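Long-range contacts in conserved hypothetical protein (Sulfolobus solfataricus, PDB 2FNA), which binds ADP and magnesium as an archaeal AAA+ ATPase, and so probably couples ATP hydrolysis to a task not yet identified: residues Pro31-Leu36 with Ala200-Glu205; Leu122-Leu127 with Pro159-Ala164; Ser130-Ser135 with Leu168-Phe173; Ala225-Lys230 with Phe251-Asn256. All coordinates share one frame; numbering follows the deposited sequence. Where two conformers were deposited one is given.

Contacts 1, 2 and 3 belong to the parallel-sheet core of the ATPase; contact 4 stands apart, in a helical region. Contact 1 pairs strand 32-37 with strand 202-206 at one border of the sheet, and its Val35 side chain comes about 7 Å from the bound ADP and about 8 Å from the magnesium ion. Contact 3 joins it directly through the neighbouring strand 171-177, where Phe173 N lies 2.8 Å from Pro31 O, a probable hydrogen bond. Contacts 2 and 3, centres 11 Å apart, share helix 124-133 and meet where Leu161 packs on Phe173. Contact 4 is centred 36 Å from contact 1, yet its Leu254 side chain lies about 12 Å from the ADP.

Contact 1: residues Pro31-Leu36 with Ala200-Glu205; sequences PITLVL and AFSTVE. With EDO (1,2-ethanediol), chain F.
Phe201 and Leu34 each turn CG opposite the carbonyl carbon and beside the backbone N (chi1 -52° and -63°), which brings the phenyl ring against the leucine branch and along the flank of Ile32. CD2 of Phe201 comes within 3.6 Å of Leu34 CD1, the two side chains meeting at a slant. Ile32 lies alongside the ring, pointing the same way, with CG2 over one face and CB 3.8 Å from Phe201 CD1. Trimming the ring back to an alanine would probably open a gap beside Ile32 and leave Leu34 CD1 without its aromatic neighbour.

The backbones run parallel and in register, Thr33 beside Ser202 through Leu36 beside Glu205. Four N-H...O bonds alternate between them; the straightest, at 176°, is Leu36 N to Val204 O, 2.7 Å long. Val204 N in turn gives to Leu34 O at 2.9 Å. On the face that carries Leu34, the methyl Leu36 CD1 presses to 3.3 Å from Thr203 CG2, closer than usual van der Waals contact. On the other face a water joins two hydroxyls, 2.9 Å from Thr33 OG1 and 2.7 Å from Ser202 OG. An ethanediol, probably from the crystallisation liquor, accepts from Phe201 N through O2.

This is the strand pairing at one border of a P-loop NTPase sheet. Strand 171-177 hydrogen-bonds to the other side of strand 32-37, while Val35 and Val204 face helices 19-27 and 43-54.

Contact 2: residues Leu122-Leu127 with Pro159-Ala164; sequences LSFANL and PALAYA
Tyr163 N donates to Pro159 O at 2.9 Å, and this regular helical bond sets the turn from which Tyr163 and Ala160 both reach Ala125. The methyl of Ala125 sits between the two: its CB is 4.0 Å from Ala160 CB and equally far from Tyr163 CD2. Ala160 CB also rests 3.8 Å from the backbone Ala125 N. With nothing larger than a methyl on either residue, the helices come close, the CA atoms of Ala125 and Ala160 being 4.7 Å apart.

Two aromatic side chains flank this alanine pair. Tyr163 turns CG opposite its backbone N (chi1 175°), which carries the ring across to Ala125, and its hydroxyl goes on to hydrogen-bond Glu129, one turn farther along helix 124-133. Phe124 uses its rim: CD2 lies 4.0 Å from Ala160 CB, near the ring plane, and CE2 approaches Leu161 CD2 more loosely at 4.5 Å.

Both helices belong to the layer packed against the parallel sheet of the P-loop NTPase fold. Helix 158-167 lies in the beta-alpha-beta crossover between the adjacent parallel strands 139-144 and 171-177, and its Leu161 and Ala164 rest on Phe173 of the latter strand.

Helix 124-133 starts beside the contact. Ser123 is its N-cap, with OG accepting from Asn126 N at 3.3 Å along a fairly straight line (159°), so the first turn that carries Phe124 and Ala125 is pinned from within. Leu81 of helix 74-91 and Leu157 also touch Phe124.

Contact 3: residues Ser130-Ser135 with Leu168-Phe173; sequences SFEQAS and LKRIKF
Arg170 reaches across to the last part of helix 124-133. Arg170 CB lies 3.6 Å from Glu132 OE1. Arg170 CD passes 3.7 Å from Ser135 O, and the bend at chi3 (-66°) then turns NE to that same carbonyl, but the 3.0 Å bond from Arg170 NE to Ser135 O is weak. At the tip, Arg170 NH2 gives a better bond to Glu132 O, also 3.0 Å; this oxygen lies near the guanidinium plane, although the nitrogen itself stands 52° out of the carbonyl plane. Glu132 CG sits over one face of the guanidinium, 3.5 Å from Arg170 NH2.

With Glu132 CG opposite the backbone N and the chain extended, the glutamate side chain crosses the arginine at about a right angle, the carboxylate and guanidinium planes 42° apart, and arrives over the type I turn from Leu168 to Ile171. There Glu132 OE1 accepts from Arg170 N at 3.0 Å, met from above the carboxylate plane, with Leu168 CB close by. Farther in, Ile171 CD1 packs on Phe131 CB at the entry to strand 171-177, an apolar contact next to the polar ones.

Helix and strand start are thus tied by a reciprocal exchange: the arginine side chain holds the carbonyls of Glu132 and Ser135 and the glutamate side chain holds the turn. Glu132 OE2 is 4.2 Å from Arg170 NH2 and well out of the guanidinium plane, so the charges form no salt bridge, but their proximity probably still adds attraction, and the positive charge is likely to suit the carbonyls gathered where the helix runs out.

Contact 4: residues Ala225-Lys230 with Phe251-Asn256; sequences ADIDFK and FIYLDN
Ala225 packs on Leu254 just where its helix stops: Asp226 takes a positive phi (69°) in a Schellman motif, and the chain beyond it runs on without regular structure, turning Ile227 and Phe229 toward helix 243-256 and Asp226 and Asp228 away.

Phe229 and Tyr253 form a T-shaped pair, planes at 90° and centroids 4.8 Å apart. Phenylalanine supplies the edge and tyrosine the face, with Phe229 CE1 over the centre of the tyrosine ring; the closest atoms are Phe229 CD1 and Tyr253 CE2, 3.5 Å apart. The rim of that tyrosine is used too, by Ile227 CD1 at 3.7 Å from Tyr253 CE2. Ile227 pays for this reach: its CG1 stands between the backbone N and the carbonyl carbon (chi1 69°), the crowded position. Ile227 CD1 also touches Leu254 CD2 at 3.6 Å, and Ala225 CB meets that leucine methyl at the same distance.

One water bridges the two segments, 2.6 Å from Asp228 O, to which it donates, and 2.7 Å from Tyr253 OH. A leucine in place of Tyr253 would probably leave the edge of Phe229 without a ring face to meet and the water without its hydroxyl partner.

The contact joins the loop between helices 211-225 and 232-239 to helix 243-256, in what is probably the helical lid of an AAA+ module. Phe222 of helix 211-225 stacks on Phe229 and touches both Ile227 and Leu254, while Leu259 of helix 259-282 also packs on Phe229.

Contact 1: residues Pro31-Leu36 with Ala200-Glu205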
# COMPACT_ATOMS: atom_id res chain seq x y z
N PRO A 31 -18.10 5.72 4.85
CA PRO A 31 -17.30 6.88 4.45
C PRO A 31 -15.80 6.63 4.27
O PRO A 31 -15.13 7.35 3.50
CB PRO A 31 -17.56 7.87 5.59
CG PRO A 31 -18.94 7.51 6.05
CD PRO A 31 -18.97 6.02 6.00
N ILE A 32 -15.29 5.63 4.99
CA ILE A 32 -13.92 5.13 4.82
C ILE A 32 -13.90 3.67 4.40
O ILE A 32 -14.52 2.78 5.04
CB ILE A 32 -13.03 5.39 6.07
CG1 ILE A 32 -12.82 6.89 6.27
CG2 ILE A 32 -11.64 4.74 5.90
CD1 ILE A 32 -12.19 7.24 7.57
N THR A 33 -13.24 3.45 3.27
CA THR A 33 -12.96 2.12 2.75
C THR A 33 -11.44 1.90 2.92
O THR A 33 -10.62 2.76 2.50
CB THR A 33 -13.43 1.97 1.30
OG1 THR A 33 -14.87 2.02 1.25
CG2 THR A 33 -12.92 0.68 0.65
N LEU A 34 -11.08 0.80 3.59
CA LEU A 34 -9.70 0.36 3.73
C LEU A 34 -9.40 -0.72 2.69
O LEU A 34 -10.17 -1.66 2.50
CB LEU A 34 -9.38 -0.17 5.13
CG LEU A 34 -9.48 0.79 6.30
CD1 LEU A 34 -8.86 0.11 7.49
CD2 LEU A 34 -8.80 2.16 6.05
N VAL A 35 -8.28 -0.55 2.01
CA VAL A 35 -7.79 -1.56 1.09
C VAL A 35 -6.50 -2.09 1.69
O VAL A 35 -5.51 -1.36 1.80
CB VAL A 35 -7.58 -1.01 -0.36
CG1 VAL A 35 -7.08 -2.13 -1.28
CG2 VAL A 35 -8.94 -0.45 -0.93
N LEU A 36 -6.52 -3.36 2.06
CA LEU A 36 -5.39 -4.01 2.70
C LEU A 36 -4.74 -5.08 1.81
O LEU A 36 -5.32 -5.54 0.83
CB LEU A 36 -5.83 -4.64 4.04
CG LEU A 36 -6.64 -3.73 4.98
CD1 LEU A 36 -7.16 -4.50 6.18
CD2 LEU A 36 -5.81 -2.57 5.45
N ALA A 200 -16.96 2.22 11.84
CA ALA A 200 -16.62 1.05 11.04
C ALA A 200 -16.07 1.47 9.67
O ALA A 200 -16.51 2.46 9.09
CB ALA A 200 -17.80 0.09 10.90
N PHE A 201 -15.04 0.74 9.22
CA PHE A 201 -14.49 0.90 7.89
C PHE A 201 -14.90 -0.28 7.04
O PHE A 201 -14.83 -1.42 7.49
CB PHE A 201 -12.96 0.95 7.96
CG PHE A 201 -12.42 1.97 8.94
CD1 PHE A 201 -13.09 3.16 9.18
CD2 PHE A 201 -11.22 1.74 9.60
CE1 PHE A 201 -12.59 4.09 10.07
CE2 PHE A 201 -10.70 2.69 10.48
CZ PHE A 201 -11.40 3.86 10.72
N SER A 202 -15.33 -0.02 5.81
CA SER A 202 -15.53 -1.06 4.81
C SER A 202 -14.14 -1.50 4.37
O SER A 202 -13.34 -0.68 3.86
CB SER A 202 -16.32 -0.55 3.61
OG SER A 202 -16.53 -1.58 2.65
N THR A 203 -13.85 -2.78 4.57
CA THR A 203 -12.47 -3.30 4.43
C THR A 203 -12.42 -4.40 3.36
O THR A 203 -13.25 -5.33 3.36
CB THR A 203 -11.95 -3.82 5.78
OG1 THR A 203 -12.10 -2.78 6.76
CG2 THR A 203 -10.44 -4.23 5.70
N VAL A 204 -11.49 -4.23 2.43
CA VAL A 204 -11.17 -5.20 1.37
C VAL A 204 -9.69 -5.59 1.54
O VAL A 204 -8.83 -4.73 1.70
CB VAL A 204 -11.34 -4.52 0.02
CG1 VAL A 204 -11.05 -5.46 -1.10
CG2 VAL A 204 -12.76 -3.94 -0.12
N GLU A 205 -9.39 -6.89 1.58
CA GLU A 205 -8.01 -7.35 1.71
C GLU A 205 -7.61 -8.19 0.48
O GLU A 205 -8.33 -9.10 0.10
CB GLU A 205 -7.82 -8.19 2.96
CG GLU A 205 -6.36 -8.62 3.15
CD GLU A 205 -6.10 -9.47 4.39
OE1 GLU A 205 -7.08 -9.87 5.08
OE2 GLU A 205 -4.90 -9.74 4.66
C1 EDO F . -12.66 -2.76 12.24
O1 EDO F . -11.61 -3.49 11.55
C2 EDO F . -13.02 -1.41 11.63
O2 EDO F . -14.36 -1.47 11.13
O HOH W 1 -16.60 -0.17 0.32

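Contact 2: residues Leu122-Leu127 with Pro159-Ala164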
# COMPACT_ATOMS: atom_id res chain seq x y z
N LEU A 122 -3.91 25.33 6.67
CA LEU A 122 -5.17 25.15 5.94
C LEU A 122 -6.13 24.23 6.70
O LEU A 122 -5.70 23.32 7.42
CB LEU A 122 -4.85 24.56 4.56
CG LEU A 122 -5.93 23.95 3.68
CD1 LEU A 122 -6.51 24.97 2.71
CD2 LEU A 122 -5.34 22.77 2.91
N SER A 123 -7.43 24.49 6.56
CA SER A 123 -8.46 23.62 7.14
C SER A 123 -8.82 22.54 6.12
O SER A 123 -9.57 22.78 5.16
CB SER A 123 -9.71 24.42 7.50
OG SER A 123 -10.72 23.56 8.02
N PHE A 124 -8.28 21.35 6.35
CA PHE A 124 -8.57 20.19 5.51
C PHE A 124 -10.07 19.92 5.51
O PHE A 124 -10.63 19.62 4.46
CB PHE A 124 -7.75 18.98 5.96
CG PHE A 124 -7.69 17.84 4.94
CD1 PHE A 124 -7.21 18.05 3.65
CD2 PHE A 124 -8.08 16.53 5.30
CE1 PHE A 124 -7.15 16.99 2.71
CE2 PHE A 124 -8.03 15.48 4.37
CZ PHE A 124 -7.56 15.71 3.07
N ALA A 125 -10.74 20.10 6.66
CA ALA A 125 -12.19 19.86 6.77
C ALA A 125 -13.02 20.82 5.90
O ALA A 125 -14.01 20.39 5.26
CB ALA A 125 -12.63 19.95 8.19
N ASN A 126 -12.63 22.09 5.83
CA ASN A 126 -13.31 23.07 4.95
C ASN A 126 -13.02 22.81 3.48
O ASN A 126 -13.86 23.05 2.61
CB ASN A 126 -12.88 24.50 5.27
CG ASN A 126 -13.52 25.05 6.54
OD1 ASN A 126 -14.46 24.46 7.10
ND2 ASN A 126 -13.02 26.19 6.99
N LEU A 127 -11.82 22.31 3.22
CA LEU A 127 -11.43 21.94 1.87
C LEU A 127 -12.32 20.81 1.34
O LEU A 127 -12.86 20.91 0.22
CB LEU A 127 -9.95 21.54 1.87
CG LEU A 127 -9.31 21.17 0.53
CD1 LEU A 127 -9.45 22.32 -0.52
CD2 LEU A 127 -7.83 20.79 0.71
N PRO A 159 -9.09 14.69 13.02
CA PRO A 159 -10.35 15.38 13.29
C PRO A 159 -11.12 15.74 12.02
O PRO A 159 -12.33 15.64 11.99
CB PRO A 159 -9.92 16.62 14.07
CG PRO A 159 -8.59 16.27 14.64
CD PRO A 159 -7.95 15.38 13.62
N ALA A 160 -10.41 16.14 10.98
CA ALA A 160 -11.02 16.41 9.67
C ALA A 160 -11.63 15.15 9.02
O ALA A 160 -12.71 15.18 8.47
CB ALA A 160 -9.99 17.02 8.76
N LEU A 161 -10.91 14.05 9.09
CA LEU A 161 -11.43 12.77 8.60
C LEU A 161 -12.70 12.36 9.32
O LEU A 161 -13.61 11.83 8.69
CB LEU A 161 -10.38 11.67 8.75
CG LEU A 161 -9.14 11.84 7.89
CD1 LEU A 161 -8.08 10.79 8.19
CD2 LEU A 161 -9.55 11.80 6.42
N ALA A 162 -12.74 12.58 10.65
CA ALA A 162 -13.91 12.24 11.46
C ALA A 162 -15.08 13.17 11.14
O ALA A 162 -16.22 12.75 11.06
CB ALA A 162 -13.57 12.33 12.94
N TYR A 163 -14.78 14.45 10.97
CA TYR A 163 -15.79 15.42 10.57
C TYR A 163 -16.49 15.02 9.24
O TYR A 163 -17.71 15.08 9.13
CB TYR A 163 -15.18 16.84 10.48
CG TYR A 163 -16.18 17.84 9.96
CD1 TYR A 163 -17.18 18.31 10.79
CD2 TYR A 163 -16.18 18.24 8.62
CE1 TYR A 163 -18.14 19.18 10.33
CE2 TYR A 163 -17.16 19.13 8.15
CZ TYR A 163 -18.13 19.59 9.01
OH TYR A 163 -19.12 20.46 8.60
N ALA A 164 -15.69 14.64 8.26
CA ALA A 164 -16.18 14.15 6.99
C ALA A 164 -17.00 12.88 7.16
O ALA A 164 -18.12 12.78 6.66
CB ALA A 164 -14.99 13.89 6.05

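Contact 3: residues Ser130-Ser135 with Leu168-Phe173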
# COMPACT_ATOMS: atom_id res chain seq x y z
N SER A 130 -15.79 21.81 0.59
CA SER A 130 -15.93 22.57 -0.67
C SER A 130 -15.97 21.66 -1.90
O SER A 130 -16.58 22.01 -2.91
CB SER A 130 -14.80 23.58 -0.82
OG SER A 130 -13.59 22.93 -1.14
N PHE A 131 -15.29 20.52 -1.83
CA PHE A 131 -15.41 19.49 -2.86
C PHE A 131 -16.85 19.04 -2.88
O PHE A 131 -17.44 18.91 -3.96
CB PHE A 131 -14.55 18.27 -2.56
CG PHE A 131 -13.07 18.52 -2.50
CD1 PHE A 131 -12.49 19.65 -3.06
CD2 PHE A 131 -12.23 17.58 -1.91
CE1 PHE A 131 -11.11 19.84 -3.00
CE2 PHE A 131 -10.85 17.77 -1.86
CZ PHE A 131 -10.30 18.91 -2.40
N GLU A 132 -17.40 18.79 -1.69
CA GLU A 132 -18.79 18.36 -1.54
C GLU A 132 -19.76 19.43 -2.04
O GLU A 132 -20.73 19.09 -2.70
CB GLU A 132 -19.09 17.93 -0.09
CG GLU A 132 -20.58 17.93 0.27
CD GLU A 132 -20.96 16.99 1.38
OE1 GLU A 132 -20.30 15.94 1.53
OE2 GLU A 132 -21.97 17.28 2.07
N GLN A 133 -19.49 20.71 -1.75
CA GLN A 133 -20.31 21.81 -2.30
C GLN A 133 -20.32 21.86 -3.83
O GLN A 133 -21.33 22.20 -4.44
CB GLN A 133 -19.87 23.18 -1.76
CG GLN A 133 -20.83 23.81 -0.76
CD GLN A 133 -20.66 23.29 0.67
OE1 GLN A 133 -20.60 24.09 1.62
NE2 GLN A 133 -20.57 21.97 0.84
N ALA A 134 -19.17 21.53 -4.43
CA ALA A 134 -18.96 21.65 -5.86
C ALA A 134 -19.47 20.43 -6.68
O ALA A 134 -19.44 20.46 -7.92
CB ALA A 134 -17.46 21.87 -6.13
N SER A 135 -19.95 19.39 -6.01
CA SER A 135 -20.23 18.11 -6.65
C SER A 135 -21.64 17.65 -6.28
O SER A 135 -22.02 17.68 -5.11
CB SER A 135 -19.19 17.07 -6.20
OG SER A 135 -19.13 15.97 -7.10
N LEU A 168 -19.94 14.79 6.11
CA LEU A 168 -19.79 15.02 4.66
C LEU A 168 -20.17 13.73 3.96
O LEU A 168 -19.38 12.79 3.84
CB LEU A 168 -18.37 15.50 4.30
CG LEU A 168 -17.89 16.80 5.00
CD1 LEU A 168 -16.49 17.18 4.57
CD2 LEU A 168 -18.82 17.96 4.73
N LYS A 169 -21.44 13.69 3.54
CA LYS A 169 -22.07 12.47 3.03
C LYS A 169 -21.76 12.18 1.58
O LYS A 169 -22.03 11.08 1.12
CB LYS A 169 -23.59 12.52 3.23
CG LYS A 169 -24.03 12.77 4.70
CD LYS A 169 -23.75 11.57 5.64
CE LYS A 169 -23.68 12.04 7.10
NZ LYS A 169 -24.08 10.98 8.09
N ARG A 170 -21.20 13.16 0.86
CA ARG A 170 -20.69 12.94 -0.50
C ARG A 170 -19.18 12.81 -0.59
O ARG A 170 -18.64 12.85 -1.68
CB ARG A 170 -21.15 14.04 -1.46
CG ARG A 170 -22.64 13.95 -1.80
CD ARG A 170 -23.04 14.82 -2.97
NE ARG A 170 -22.89 16.24 -2.68
CZ ARG A 170 -23.70 16.94 -1.89
NH1 ARG A 170 -24.73 16.36 -1.26
NH2 ARG A 170 -23.48 18.23 -1.70
N ILE A 171 -18.50 12.67 0.54
CA ILE A 171 -17.04 12.46 0.56
C ILE A 171 -16.81 11.02 0.96
O ILE A 171 -17.28 10.58 2.03
CB ILE A 171 -16.28 13.44 1.53
CG1 ILE A 171 -16.40 14.91 1.10
CG2 ILE A 171 -14.80 13.06 1.66
CD1 ILE A 171 -15.67 15.30 -0.14
N LYS A 172 -16.17 10.26 0.07
CA LYS A 172 -15.86 8.85 0.27
C LYS A 172 -14.37 8.61 0.16
O LYS A 172 -13.78 8.84 -0.89
CB LYS A 172 -16.57 8.01 -0.79
CG LYS A 172 -18.05 8.22 -0.89
CD LYS A 172 -18.76 7.79 0.37
CE LYS A 172 -20.28 8.03 0.31
NZ LYS A 172 -20.72 7.94 1.70
N PHE A 173 -13.74 8.17 1.26
CA PHE A 173 -12.32 7.92 1.28
C PHE A 173 -12.00 6.49 0.93
O PHE A 173 -12.69 5.53 1.36
CB PHE A 173 -11.74 8.14 2.68
CG PHE A 173 -11.77 9.56 3.13
CD1 PHE A 173 -10.68 10.40 2.87
CD2 PHE A 173 -12.85 10.06 3.83
CE1 PHE A 173 -10.71 11.73 3.26
CE2 PHE A 173 -12.86 11.38 4.25
CZ PHE A 173 -11.79 12.21 3.96

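Contact 4: residues Ala225-Lys230 with Phe251-Asn256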
# COMPACT_ATOMS: atom_id res chain seq x y z
N ALA A 225 -1.66 -14.37 -24.60
CA ALA A 225 -0.53 -14.12 -25.53
C ALA A 225 -0.51 -15.10 -26.71
O ALA A 225 0.16 -14.87 -27.71
CB ALA A 225 0.82 -14.18 -24.78
N ASP A 226 -1.26 -16.20 -26.56
CA ASP A 226 -1.34 -17.27 -27.54
C ASP A 226 -0.05 -18.06 -27.66
O ASP A 226 0.38 -18.36 -28.77
CB ASP A 226 -1.77 -16.71 -28.91
CG ASP A 226 -2.38 -17.77 -29.80
OD1 ASP A 226 -2.66 -18.90 -29.30
OD2 ASP A 226 -2.56 -17.47 -31.00
N ILE A 227 0.54 -18.41 -26.53
CA ILE A 227 1.77 -19.20 -26.49
C ILE A 227 1.55 -20.39 -25.58
O ILE A 227 0.73 -20.32 -24.68
CB ILE A 227 2.97 -18.38 -25.98
CG1 ILE A 227 2.84 -18.05 -24.50
CG2 ILE A 227 3.14 -17.11 -26.83
CD1 ILE A 227 4.13 -18.14 -23.74
N ASP A 228 2.30 -21.47 -25.81
CA ASP A 228 2.16 -22.68 -24.98
C ASP A 228 2.91 -22.45 -23.67
O ASP A 228 3.84 -21.65 -23.61
CB ASP A 228 2.71 -23.92 -25.71
CG ASP A 228 2.05 -25.23 -25.23
OD1 ASP A 228 1.03 -25.18 -24.50
OD2 ASP A 228 2.54 -26.32 -25.61
N PHE A 229 2.45 -23.08 -22.60
CA PHE A 229 3.22 -23.14 -21.37
C PHE A 229 2.83 -24.41 -20.62
O PHE A 229 1.69 -24.79 -20.64
CB PHE A 229 2.95 -21.89 -20.52
CG PHE A 229 3.99 -21.66 -19.46
CD1 PHE A 229 5.16 -20.96 -19.75
CD2 PHE A 229 3.81 -22.13 -18.17
CE1 PHE A 229 6.12 -20.75 -18.77
CE2 PHE A 229 4.76 -21.90 -17.18
CZ PHE A 229 5.92 -21.22 -17.49
N LYS A 230 3.81 -25.06 -20.00
CA LYS A 230 3.59 -26.33 -19.29
C LYS A 230 3.96 -26.31 -17.79
O LYS A 230 3.27 -26.92 -16.95
CB LYS A 230 4.34 -27.46 -20.01
CG LYS A 230 3.61 -28.00 -21.25
N PHE A 251 5.74 -11.45 -17.75
CA PHE A 251 6.22 -10.49 -18.71
C PHE A 251 7.57 -10.94 -19.29
O PHE A 251 7.74 -10.97 -20.51
CB PHE A 251 6.33 -9.08 -18.10
CG PHE A 251 6.78 -8.04 -19.10
CD1 PHE A 251 8.11 -7.96 -19.47
CD2 PHE A 251 5.87 -7.19 -19.71
CE1 PHE A 251 8.54 -7.05 -20.46
CE2 PHE A 251 6.29 -6.28 -20.67
CZ PHE A 251 7.64 -6.21 -21.03
N ILE A 252 8.51 -11.29 -18.41
CA ILE A 252 9.83 -11.70 -18.84
C ILE A 252 9.78 -12.96 -19.67
O ILE A 252 10.46 -13.06 -20.70
CB ILE A 252 10.82 -11.91 -17.65
CG1 ILE A 252 11.01 -10.62 -16.85
CG2 ILE A 252 12.16 -12.39 -18.17
CD1 ILE A 252 11.51 -9.47 -17.66
N TYR A 253 8.99 -13.95 -19.25
CA TYR A 253 8.90 -15.18 -20.04
C TYR A 253 8.34 -14.92 -21.43
O TYR A 253 8.77 -15.51 -22.39
CB TYR A 253 8.05 -16.25 -19.35
CG TYR A 253 8.08 -17.53 -20.14
CD1 TYR A 253 9.11 -18.44 -19.98
CD2 TYR A 253 7.10 -17.82 -21.10
CE1 TYR A 253 9.18 -19.60 -20.75
CE2 TYR A 253 7.15 -18.98 -21.85
CZ TYR A 253 8.19 -19.87 -21.66
OH TYR A 253 8.26 -21.02 -22.41
N LEU A 254 7.36 -14.04 -21.54
CA LEU A 254 6.84 -13.69 -22.86
C LEU A 254 7.89 -13.01 -23.70
O LEU A 254 7.97 -13.18 -24.91
CB LEU A 254 5.61 -12.78 -22.71
CG LEU A 254 4.30 -13.43 -22.26
CD1 LEU A 254 3.19 -12.41 -22.35
CD2 LEU A 254 3.94 -14.64 -23.08
N ASP A 255 8.75 -12.27 -23.04
CA ASP A 255 9.74 -11.51 -23.75
C ASP A 255 10.89 -12.38 -24.22
O ASP A 255 11.48 -12.10 -25.24
CB ASP A 255 10.28 -10.40 -22.85
CG ASP A 255 11.07 -9.40 -23.63
OD1 ASP A 255 10.54 -8.92 -24.67
OD2 ASP A 255 12.21 -9.14 -23.23
N ASN A 256 11.22 -13.41 -23.45
CA ASN A 256 12.37 -14.19 -23.77
C ASN A 256 12.14 -15.71 -24.01
O ASN A 256 12.93 -16.35 -24.68
CB ASN A 256 13.43 -13.89 -22.72
CG ASN A 256 13.74 -15.07 -21.89
OD1 ASN A 256 12.88 -15.57 -21.15
ND2 ASN A 256 14.98 -15.59 -22.05
O HOH W 2 6.31 -21.25 -24.33